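Restriction endonuclease EcoP15I, restriction subunit (Escherichia coli, PDB 4ZCF) cleaves DNA 25-27 base pairs downstream of one of two inversely oriented CAGCAG sites, as the ATP-dependent restriction subunit acting together with the methylation subunit. Local coordinates at residues N351-K356 with Y364-T369; N373-A378 with E425-A430; S500-R505 with V532-R537. All blocks are in the same frame, centred on the assembly; numbering follows the deposited sequence.

Overall arrangement
The three contacts lie in and beside the second lobe of the helicase region, their centres about 19 to 22 Å apart. Contacts 1 and 2 follow one another along the chain: residues 364-369 lead into helix 368-389, whose next turns form one side of contact 2. Contacts 1 and 3 do not touch, their nearest atoms being about 6 Å apart, yet both reach the same DNA strand, contact 1 at nucleotide 3 and contact 3 at nucleotide 4 of chain E. Contact 3 also contributes Arg-537 to the AMP pocket. Contact 2 stands back from the DNA, its nearest atom about 18 Å from the bound nucleic acid.

Contact 1: residues N351-K356 with Y364-T369. With nucleotides of chain E.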
loop_
_atom_site.group_PDB
_atom_site.type_symbol
_atom_site.label_atom_id
_atom_site.label_comp_id
_atom_site.label_asym_id
_atom_site.label_seq_id
_atom_site.Cartn_x
_atom_site.Cartn_y
_atom_site.Cartn_z
ATOM N N ASN C 351 23.414 -15.168 -26.132
ATOM C CA ASN C 351 23.419 -15.744 -24.783
ATOM C C ASN C 351 23.783 -14.725 -23.710
ATOM O O ASN C 351 23.789 -15.058 -22.526
ATOM C CB ASN C 351 24.280 -17.012 -24.680
ATOM C CG ASN C 351 25.565 -17.047 -25.475
ATOM O OD1 ASN C 351 26.351 -16.093 -25.525
ATOM N ND2 ASN C 351 25.836 -18.196 -26.050
ATOM N N GLY C 352 24.057 -13.494 -24.140
ATOM C CA GLY C 352 24.413 -12.384 -23.268
ATOM C C GLY C 352 25.895 -12.104 -23.178
ATOM O O GLY C 352 26.303 -11.233 -22.401
ATOM N N ILE C 353 26.716 -12.832 -23.967
ATOM C CA ILE C 353 28.170 -12.630 -23.998
ATOM C C ILE C 353 28.537 -11.318 -24.733
ATOM O O ILE C 353 28.260 -11.162 -25.929
ATOM C CB ILE C 353 28.956 -13.899 -24.463
ATOM C CG1 ILE C 353 29.007 -14.947 -23.315
ATOM C CG2 ILE C 353 30.382 -13.557 -24.964
ATOM C CD1 ILE C 353 29.306 -16.399 -23.743
ATOM N N GLU C 354 29.112 -10.362 -23.976
ATOM C CA GLU C 354 29.538 -9.058 -24.479
ATOM C C GLU C 354 31.016 -9.128 -24.832
ATOM O O GLU C 354 31.846 -9.487 -23.989
ATOM C CB GLU C 354 29.283 -7.978 -23.433
ATOM N N LEU C 355 31.337 -8.824 -26.099
ATOM C CA LEU C 355 32.706 -8.876 -26.611
ATOM C C LEU C 355 33.223 -7.489 -26.939
ATOM O O LEU C 355 32.640 -6.791 -27.766
ATOM C CB LEU C 355 32.811 -9.767 -27.872
ATOM C CG LEU C 355 32.143 -11.133 -27.853
ATOM C CD1 LEU C 355 31.615 -11.468 -29.223
ATOM C CD2 LEU C 355 33.095 -12.207 -27.359
ATOM N N LYS C 356 34.323 -7.097 -26.299
ATOM C CA LYS C 356 34.987 -5.827 -26.572
ATOM C C LYS C 356 35.961 -6.102 -27.735
ATOM O O LYS C 356 36.301 -7.269 -27.968
ATOM C CB LYS C 356 35.745 -5.362 -25.333
ATOM N N TYR C 364 34.351 -24.277 -30.878
ATOM C CA TYR C 364 34.161 -25.699 -30.596
ATOM C C TYR C 364 33.417 -25.957 -29.279
ATOM O O TYR C 364 33.024 -27.094 -29.017
ATOM C CB TYR C 364 35.493 -26.462 -30.677
ATOM C CG TYR C 364 35.913 -26.768 -32.098
ATOM C CD1 TYR C 364 35.362 -27.842 -32.794
ATOM C CD2 TYR C 364 36.850 -25.977 -32.754
ATOM C CE1 TYR C 364 35.737 -28.123 -34.108
ATOM C CE2 TYR C 364 37.235 -26.249 -34.067
ATOM C CZ TYR C 364 36.679 -27.326 -34.739
ATOM O OH TYR C 364 37.064 -27.598 -36.030
ATOM N N SER C 365 33.193 -24.895 -28.473
ATOM C CA SER C 365 32.452 -24.949 -27.207
ATOM C C SER C 365 30.959 -25.130 -27.486
ATOM O O SER C 365 30.260 -25.809 -26.728
ATOM C CB SER C 365 32.658 -23.662 -26.412
ATOM O OG SER C 365 34.028 -23.389 -26.176
ATOM N N TYR C 366 30.489 -24.528 -28.591
ATOM C CA TYR C 366 29.099 -24.521 -29.051
ATOM C C TYR C 366 28.742 -25.715 -29.962
ATOM O O TYR C 366 27.667 -25.728 -30.569
ATOM C CB TYR C 366 28.772 -23.155 -29.699
ATOM C CG TYR C 366 29.017 -21.997 -28.752
ATOM C CD1 TYR C 366 28.026 -21.567 -27.873
ATOM C CD2 TYR C 366 30.263 -21.374 -28.688
ATOM C CE1 TYR C 366 28.260 -20.534 -26.967
ATOM C CE2 TYR C 366 30.510 -20.342 -27.784
ATOM C CZ TYR C 366 29.503 -19.922 -26.927
ATOM O OH TYR C 366 29.741 -18.904 -26.034
ATOM N N ASP C 367 29.631 -26.736 -30.010
ATOM C CA ASP C 367 29.474 -27.951 -30.809
ATOM C C ASP C 367 28.355 -28.842 -30.265
ATOM O O ASP C 367 28.335 -29.151 -29.071
ATOM C CB ASP C 367 30.810 -28.715 -30.898
ATOM C CG ASP C 367 30.759 -29.930 -31.801
ATOM O OD1 ASP C 367 30.926 -29.762 -33.032
ATOM O OD2 ASP C 367 30.534 -31.045 -31.282
ATOM N N GLN C 368 27.436 -29.255 -31.158
ATOM C CA GLN C 368 26.278 -30.096 -30.842
ATOM C C GLN C 368 26.636 -31.476 -30.303
ATOM O O GLN C 368 25.972 -31.950 -29.381
ATOM C CB GLN C 368 25.368 -30.221 -32.050
ATOM N N THR C 369 27.673 -32.121 -30.870
ATOM C CA THR C 369 28.119 -33.452 -30.449
ATOM C C THR C 369 28.757 -33.447 -29.035
ATOM O O THR C 369 28.465 -34.343 -28.244
ATOM C CB THR C 369 29.064 -34.050 -31.489
ATOM P P DT E 3 29.613 -11.202 -20.151
ATOM O OP1 DT E 3 29.059 -12.426 -19.514
ATOM O OP2 DT E 3 30.146 -11.319 -21.529
ATOM O "O5'" DT E 3 28.526 -10.021 -20.244
ATOM C "C5'" DT E 3 27.391 -9.807 -19.397
ATOM C "C4'" DT E 3 27.746 -9.636 -17.925
ATOM O "O4'" DT E 3 28.636 -8.511 -17.704
ATOM C "C3'" DT E 3 26.519 -9.382 -17.072
ATOM O "O3'" DT E 3 26.354 -10.404 -16.097
ATOM C "C2'" DT E 3 26.732 -8.009 -16.452
ATOM C "C1'" DT E 3 28.224 -7.764 -16.577
ATOM N N1 DT E 3 28.534 -6.296 -16.756
ATOM C C2 DT E 3 28.644 -5.462 -15.646
ATOM O O2 DT E 3 28.540 -5.843 -14.493
ATOM N N3 DT E 3 28.916 -4.143 -15.936
ATOM C C4 DT E 3 29.076 -3.575 -17.192
ATOM O O4 DT E 3 29.335 -2.377 -17.291
ATOM C C5 DT E 3 28.919 -4.488 -18.304
ATOM C C7 DT E 3 29.062 -4.005 -19.717
ATOM C C6 DT E 3 28.659 -5.779 -18.043
#
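Tyr-366 meets Asn-351 and Ile-353 with the phenol end of its ring, their side chains coming from the opposite direction. The closest pair of CA atoms, those of Asn-351 and Tyr-366, is still 11.3 Å apart, so the contact is made by side chains and buries a modest 91 Å². Its dense part lies around the ring. The CD1 methyl of Ile-353 comes to 3.4 Å from Tyr-366 OH, while Asn-351 ND2 approaches Tyr-366 CE1 obliquely at 3.5 Å. Amide and ring planes are only 24° apart. The amide is directed by a hydrogen bond from Asn-351 ND2 to Asp-405, a residue the tyrosine side chain also touches. Tyr-366 CG stands anti to the carbonyl carbon (chi1 -57°), which carries the buried ring across to residues 351-353.

The ring is buried, but the residues it meets belong to a looser, partly exposed stretch of chain, 351-354, which turns its backbone to the DNA. Glu-354 N donates to OP2 of nucleotide DT3 of chain E at 2.8 Å, with an N-H...O angle of 155°. Gly-352, with its positive phi, turns the chain just before this phosphate.

Strand 354-355 forms one edge of the antiparallel sheet with 347-349 and 339-341, bonded through Leu-355 to Ala-347, while Asp-367 caps the start of helix 368-389.

Contact 2: residues N373-A378 with E425-A430; sequences NMMRKA and EEYVLA
Tyr-427 packs its ring obliquely against the aliphatic part of Arg-376, and this pair makes up most of the 169 Å² buried between the two helices. With chi1 at -71°, the tyrosine ring leaves on the side opposite its own carbonyl carbon, which sends it off helix 421-434 toward the neighbouring helix. There CE2 of Tyr-427 meets CB and CG of Arg-376 at 3.4 and 3.6 Å. The arginine leaves its helix with CG anti to the backbone N, then bends at chi3 (63°), which brings its chain along the ring toward the hydroxyl. Its CD sits 4.3 Å from the centroid of the Tyr-427 ring, an off-centre CH-pi contact.

Helices 368-389 and 421-434 lie on either side of strand 399-404 in the sequence and belong to the alpha/beta, RecA-like second lobe of the helicase region, where helices cover a parallel sheet. Met-375 links these layers: its side chain packs on Phe-402 of that strand, and its CE reaches CE2 of Tyr-427 at 4.4 Å.

With an alanine in place of Tyr-427, a gap would probably open between the two helices, and the Arg-376 chain would be likely to swing without a ring to lie on. At the outer end, Tyr-427 OH approaches the edge of the Arg-376 guanidinium, near its plane, 3.7 Å from NH1; guanidinium and ring planes are 75° apart.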
loop_
_atom_site.group_PDB
_atom_site.type_symbol
_atom_site.label_atom_id
_atom_site.label_comp_id
_atom_site.label_asym_id
_atom_site.label_seq_id
_atom_site.Cartn_x
_atom_site.Cartn_y
_atom_site.Cartn_z
ATOM N N ASN C 373 27.086 -35.179 -25.732
ATOM C CA ASN C 373 27.966 -36.168 -25.108
ATOM C C ASN C 373 28.027 -35.925 -23.597
ATOM O O ASN C 373 27.909 -36.877 -22.821
ATOM C CB ASN C 373 29.365 -36.100 -25.727
ATOM C CG ASN C 373 30.010 -37.444 -25.976
ATOM O OD1 ASN C 373 30.461 -38.129 -25.051
ATOM N ND2 ASN C 373 30.123 -37.822 -27.244
ATOM N N MET C 374 28.191 -34.648 -23.186
ATOM C CA MET C 374 28.252 -34.211 -21.783
ATOM C C MET C 374 26.940 -34.516 -21.042
ATOM O O MET C 374 26.975 -35.003 -19.911
ATOM C CB MET C 374 28.571 -32.706 -21.710
ATOM C CG MET C 374 29.912 -32.405 -21.090
ATOM S SD MET C 374 30.195 -30.649 -20.764
ATOM C CE MET C 374 30.415 -30.028 -22.454
ATOM N N MET C 375 25.793 -34.240 -21.701
ATOM C CA MET C 375 24.438 -34.454 -21.194
ATOM C C MET C 375 24.110 -35.943 -21.028
ATOM O O MET C 375 23.531 -36.324 -20.009
ATOM C CB MET C 375 23.422 -33.748 -22.098
ATOM C CG MET C 375 21.988 -33.904 -21.642
ATOM S SD MET C 375 20.833 -32.875 -22.571
ATOM C CE MET C 375 20.764 -33.786 -24.140
ATOM N N ARG C 376 24.487 -36.777 -22.020
ATOM C CA ARG C 376 24.299 -38.233 -22.010
ATOM C C ARG C 376 25.072 -38.872 -20.845
ATOM O O ARG C 376 24.511 -39.695 -20.123
ATOM C CB ARG C 376 24.764 -38.827 -23.349
ATOM C CG ARG C 376 24.311 -40.264 -23.611
ATOM C CD ARG C 376 24.563 -40.691 -25.049
ATOM N NE ARG C 376 25.989 -40.698 -25.397
ATOM C CZ ARG C 376 26.569 -39.836 -26.229
ATOM N NH1 ARG C 376 25.853 -38.882 -26.816
ATOM N NH2 ARG C 376 27.868 -39.922 -26.483
ATOM N N LYS C 377 26.351 -38.469 -20.664
ATOM C CA LYS C 377 27.262 -38.931 -19.613
ATOM C C LYS C 377 26.731 -38.621 -18.184
ATOM O O LYS C 377 26.797 -39.496 -17.319
ATOM C CB LYS C 377 28.662 -38.334 -19.849
ATOM C CG LYS C 377 29.794 -38.995 -19.065
ATOM C CD LYS C 377 31.173 -38.567 -19.587
ATOM C CE LYS C 377 31.698 -37.276 -18.994
ATOM N NZ LYS C 377 33.053 -36.946 -19.512
ATOM N N ALA C 378 26.188 -37.396 -17.954
ATOM C CA ALA C 378 25.624 -36.966 -16.659
ATOM C C ALA C 378 24.344 -37.720 -16.314
ATOM O O ALA C 378 24.103 -37.992 -15.138
ATOM C CB ALA C 378 25.361 -35.466 -16.656
ATOM N N GLU C 425 15.172 -36.200 -23.093
ATOM C CA GLU C 425 14.081 -37.044 -22.695
ATOM C C GLU C 425 14.419 -38.431 -23.153
ATOM O O GLU C 425 14.181 -39.391 -22.456
ATOM C CB GLU C 425 12.806 -36.580 -23.337
ATOM N N GLU C 426 14.973 -38.536 -24.347
ATOM C CA GLU C 426 15.135 -39.832 -24.947
ATOM C C GLU C 426 16.058 -40.589 -24.058
ATOM O O GLU C 426 15.815 -41.723 -23.711
ATOM C CB GLU C 426 15.759 -39.685 -26.308
ATOM N N TYR C 427 17.117 -39.917 -23.658
ATOM C CA TYR C 427 18.172 -40.521 -22.891
ATOM C C TYR C 427 17.642 -40.980 -21.551
ATOM O O TYR C 427 17.910 -42.100 -21.114
ATOM C CB TYR C 427 19.232 -39.472 -22.675
ATOM C CG TYR C 427 20.007 -39.113 -23.902
ATOM C CD1 TYR C 427 19.671 -39.605 -25.139
ATOM C CD2 TYR C 427 21.095 -38.288 -23.816
ATOM C CE1 TYR C 427 20.409 -39.283 -26.254
ATOM C CE2 TYR C 427 21.832 -37.959 -24.916
ATOM C CZ TYR C 427 21.490 -38.460 -26.131
ATOM O OH TYR C 427 22.249 -38.125 -27.227
ATOM N N VAL C 428 16.847 -40.131 -20.911
ATOM C CA VAL C 428 16.324 -40.501 -19.615
ATOM C C VAL C 428 15.437 -41.711 -19.771
ATOM O O VAL C 428 15.523 -42.669 -19.024
ATOM C CB VAL C 428 15.548 -39.352 -19.007
ATOM N N LEU C 429 14.595 -41.675 -20.785
ATOM C CA LEU C 429 13.589 -42.687 -20.915
ATOM C C LEU C 429 14.325 -43.983 -21.130
ATOM O O LEU C 429 13.937 -45.002 -20.600
ATOM C CB LEU C 429 12.642 -42.373 -22.052
ATOM N N ALA C 430 15.382 -43.949 -21.925
ATOM C CA ALA C 430 16.057 -45.186 -22.277
ATOM C C ALA C 430 16.728 -45.843 -21.093
ATOM O O ALA C 430 16.577 -47.017 -20.846
ATOM C CB ALA C 430 17.084 -44.919 -23.359
#

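Contact 3: residues S500-R505 with V532-R537. With AMP (adenosine monophosphate), chain H; nucleotides of chain E.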
loop_
_atom_site.group_PDB
_atom_site.type_symbol
_atom_site.label_atom_id
_atom_site.label_comp_id
_atom_site.label_asym_id
_atom_site.label_seq_id
_atom_site.Cartn_x
_atom_site.Cartn_y
_atom_site.Cartn_z
ATOM N N SER C 500 19.019 -24.631 -16.016
ATOM C CA SER C 500 19.127 -23.240 -15.609
ATOM C C SER C 500 20.090 -22.489 -16.519
ATOM O O SER C 500 21.134 -23.031 -16.886
ATOM C CB SER C 500 19.602 -23.148 -14.161
ATOM O OG SER C 500 19.795 -21.799 -13.772
ATOM N N LYS C 501 19.756 -21.227 -16.855
ATOM C CA LYS C 501 20.628 -20.358 -17.645
ATOM C C LYS C 501 21.803 -19.999 -16.745
ATOM O O LYS C 501 21.625 -19.902 -15.523
ATOM C CB LYS C 501 19.885 -19.098 -18.060
ATOM N N TRP C 502 23.006 -19.853 -17.332
ATOM C CA TRP C 502 24.243 -19.531 -16.612
ATOM C C TRP C 502 24.110 -18.271 -15.753
ATOM O O TRP C 502 24.617 -18.240 -14.634
ATOM C CB TRP C 502 25.441 -19.443 -17.577
ATOM C CG TRP C 502 26.774 -19.219 -16.915
ATOM C CD1 TRP C 502 27.613 -18.158 -17.104
ATOM C CD2 TRP C 502 27.428 -20.087 -15.976
ATOM N NE1 TRP C 502 28.750 -18.311 -16.343
ATOM C CE2 TRP C 502 28.668 -19.490 -15.647
ATOM C CE3 TRP C 502 27.090 -21.318 -15.384
ATOM C CZ2 TRP C 502 29.557 -20.069 -14.729
ATOM C CZ3 TRP C 502 27.973 -21.891 -14.480
ATOM C CH2 TRP C 502 29.183 -21.262 -14.150
ATOM N N THR C 503 23.369 -17.272 -16.253
ATOM C CA THR C 503 23.090 -15.998 -15.575
ATOM C C THR C 503 22.372 -16.128 -14.187
ATOM O O THR C 503 22.533 -15.253 -13.328
ATOM C CB THR C 503 22.444 -15.028 -16.578
ATOM O OG1 THR C 503 22.520 -13.694 -16.075
ATOM C CG2 THR C 503 21.010 -15.422 -16.961
ATOM N N LEU C 504 21.631 -17.243 -13.973
ATOM C CA LEU C 504 20.876 -17.559 -12.748
ATOM C C LEU C 504 21.650 -18.393 -11.715
ATOM O O LEU C 504 21.106 -18.686 -10.645
ATOM C CB LEU C 504 19.549 -18.282 -13.090
ATOM C CG LEU C 504 18.583 -17.604 -14.067
ATOM C CD1 LEU C 504 17.376 -18.485 -14.314
ATOM C CD2 LEU C 504 18.153 -16.219 -13.571
ATOM N N ARG C 505 22.918 -18.758 -12.024
ATOM C CA ARG C 505 23.797 -19.581 -11.178
ATOM C C ARG C 505 23.860 -19.171 -9.708
ATOM O O ARG C 505 23.943 -20.043 -8.839
ATOM C CB ARG C 505 25.204 -19.681 -11.781
ATOM C CG ARG C 505 26.018 -18.390 -11.708
ATOM C CD ARG C 505 27.195 -18.434 -12.650
ATOM N NE ARG C 505 27.876 -17.144 -12.744
ATOM C CZ ARG C 505 27.576 -16.194 -13.622
ATOM N NH1 ARG C 505 26.593 -16.374 -14.497
ATOM N NH2 ARG C 505 28.257 -15.059 -13.634
ATOM N N VAL C 532 31.814 -24.637 -7.664
ATOM C CA VAL C 532 31.583 -25.957 -7.065
ATOM C C VAL C 532 30.712 -25.818 -5.790
ATOM O O VAL C 532 29.919 -26.716 -5.499
ATOM C CB VAL C 532 32.856 -26.861 -6.883
ATOM C CG1 VAL C 532 33.528 -27.166 -8.215
ATOM C CG2 VAL C 532 33.858 -26.278 -5.891
ATOM N N GLY C 533 30.838 -24.669 -5.102
ATOM C CA GLY C 533 30.095 -24.294 -3.897
ATOM C C GLY C 533 28.580 -24.308 -4.026
ATOM O O GLY C 533 27.870 -24.415 -3.017
ATOM N N ARG C 534 28.066 -24.240 -5.269
ATOM C CA ARG C 534 26.626 -24.274 -5.551
ATOM C C ARG C 534 26.012 -25.670 -5.248
ATOM O O ARG C 534 24.787 -25.798 -5.105
ATOM C CB ARG C 534 26.332 -23.830 -7.007
ATOM C CG ARG C 534 27.230 -22.698 -7.515
ATOM C CD ARG C 534 26.688 -22.031 -8.758
ATOM N NE ARG C 534 27.742 -21.412 -9.572
ATOM C CZ ARG C 534 28.265 -20.202 -9.370
ATOM N NH1 ARG C 534 27.847 -19.450 -8.358
ATOM N NH2 ARG C 534 29.220 -19.744 -10.165
ATOM N N GLY C 535 26.878 -26.687 -5.142
ATOM C CA GLY C 535 26.499 -28.068 -4.841
ATOM C C GLY C 535 27.381 -28.747 -3.808
ATOM O O GLY C 535 27.438 -29.974 -3.774
ATOM N N LEU C 536 28.057 -27.954 -2.946
ATOM C CA LEU C 536 28.966 -28.422 -1.891
ATOM C C LEU C 536 28.283 -28.841 -0.590
ATOM O O LEU C 536 28.840 -29.653 0.157
ATOM C CB LEU C 536 29.989 -27.331 -1.545
ATOM C CG LEU C 536 31.299 -27.285 -2.320
ATOM C CD1 LEU C 536 32.274 -26.336 -1.637
ATOM C CD2 LEU C 536 31.928 -28.642 -2.443
ATOM N N ARG C 537 27.123 -28.235 -0.284
ATOM C CA ARG C 537 26.374 -28.465 0.946
ATOM C C ARG C 537 25.941 -29.913 1.143
ATOM O O ARG C 537 25.646 -30.615 0.178
ATOM C CB ARG C 537 25.190 -27.499 1.045
ATOM C CG ARG C 537 25.546 -26.139 1.661
ATOM C CD ARG C 537 24.409 -25.125 1.550
ATOM N NE ARG C 537 23.120 -25.661 2.008
ATOM C CZ ARG C 537 21.937 -25.091 1.787
ATOM N NH1 ARG C 537 21.858 -23.948 1.116
ATOM N NH2 ARG C 537 20.826 -25.658 2.240
HETATM P P AMP H . 24.712 -15.937 1.352
HETATM O O1P AMP H . 25.477 -15.291 0.259
HETATM O O2P AMP H . 25.766 -16.342 2.315
HETATM O O3P AMP H . 24.020 -14.816 2.037
HETATM O "O5'" AMP H . 23.717 -17.086 0.868
HETATM C "C5'" AMP H . 23.827 -18.398 1.392
HETATM C "C4'" AMP H . 22.491 -19.060 1.516
HETATM O "O4'" AMP H . 22.635 -20.394 2.075
HETATM C "C3'" AMP H . 21.624 -18.313 2.469
HETATM O "O3'" AMP H . 20.836 -17.373 1.739
HETATM C "C2'" AMP H . 20.817 -19.331 3.168
HETATM O "O2'" AMP H . 19.565 -19.536 2.498
HETATM C "C1'" AMP H . 21.604 -20.599 3.085
HETATM N N9 AMP H . 22.144 -21.027 4.312
HETATM C C8 AMP H . 23.093 -20.372 4.952
HETATM N N7 AMP H . 23.436 -21.051 6.082
HETATM C C5 AMP H . 22.621 -22.273 6.078
HETATM C C6 AMP H . 22.436 -23.425 6.893
HETATM N N6 AMP H . 23.179 -23.597 8.089
HETATM N N1 AMP H . 21.528 -24.359 6.510
HETATM C C2 AMP H . 20.805 -24.228 5.407
HETATM N N3 AMP H . 20.922 -23.179 4.598
HETATM C C4 AMP H . 21.797 -22.180 4.864
ATOM P P DC E 4 24.885 -10.730 -15.536
ATOM O OP1 DC E 4 24.902 -12.085 -14.919
ATOM O OP2 DC E 4 23.889 -10.441 -16.604
ATOM O "O5'" DC E 4 24.726 -9.595 -14.414
ATOM C "C5'" DC E 4 25.557 -9.467 -13.255
ATOM C "C4'" DC E 4 25.170 -8.258 -12.414
ATOM O "O4'" DC E 4 25.692 -7.007 -12.939
ATOM C "C3'" DC E 4 23.693 -8.027 -12.125
ATOM O "O3'" DC E 4 23.620 -7.697 -10.730
ATOM C "C2'" DC E 4 23.342 -6.844 -13.045
ATOM C "C1'" DC E 4 24.653 -6.048 -13.040
ATOM N N1 DC E 4 24.949 -5.083 -14.182
ATOM C C2 DC E 4 25.424 -3.770 -13.923
ATOM O O2 DC E 4 25.588 -3.346 -12.771
ATOM N N3 DC E 4 25.684 -2.945 -14.970
ATOM C C4 DC E 4 25.535 -3.364 -16.229
ATOM N N4 DC E 4 25.845 -2.498 -17.197
ATOM C C5 DC E 4 25.076 -4.689 -16.528
ATOM C C6 DC E 4 24.801 -5.499 -15.486
#
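Arg-534, reaching over from the loop after helix 528-532, packs its side chain on Arg-505, with Trp-502 only brushing its guanidinium. At the start of the first segment, Ser-500 OG bonds to Lys-501 O, which also accepts Leu-504 N from the opposite face of its plane, so the end of strand 497-501 is tied into the short 3-10 turn. Trp-502 follows, its ring packed edge-to-face with Phe-403; one indole face lies beneath Arg-505 CD, and its CH2 is 4.3 Å from Arg-534 NH2. Thr-503 turns to the DNA: with OG1 anti to the backbone N (chi1 -163°), it donates a 3.1 Å hydrogen bond to OP1 of nucleotide DC4 of chain E. Leu-504 packs on helix 475-483.

Arg-505 comes next. Its extended chain runs over the indole, and NH1 donates to Trp-502 O at 2.7 Å with an N-H...O angle of 156°, from above the carbonyl plane. Arg-505 CG covers the Arg-534 guanidinium face, 3.7 Å above its centre. The two guanidinium planes stand 77° apart, with Arg-505 NE 3.9 Å from Arg-534 NH2.

Farther along the second segment, Arg-537 NH2 lies 3.4 Å from AMP N3, which sits over its guanidinium face. The Gly-Arg-Gly-Leu-Arg run fits the Gly-Arg-x-x-Arg signature of motif VI of superfamily 2 helicases, packed here against what is probably the motif V region.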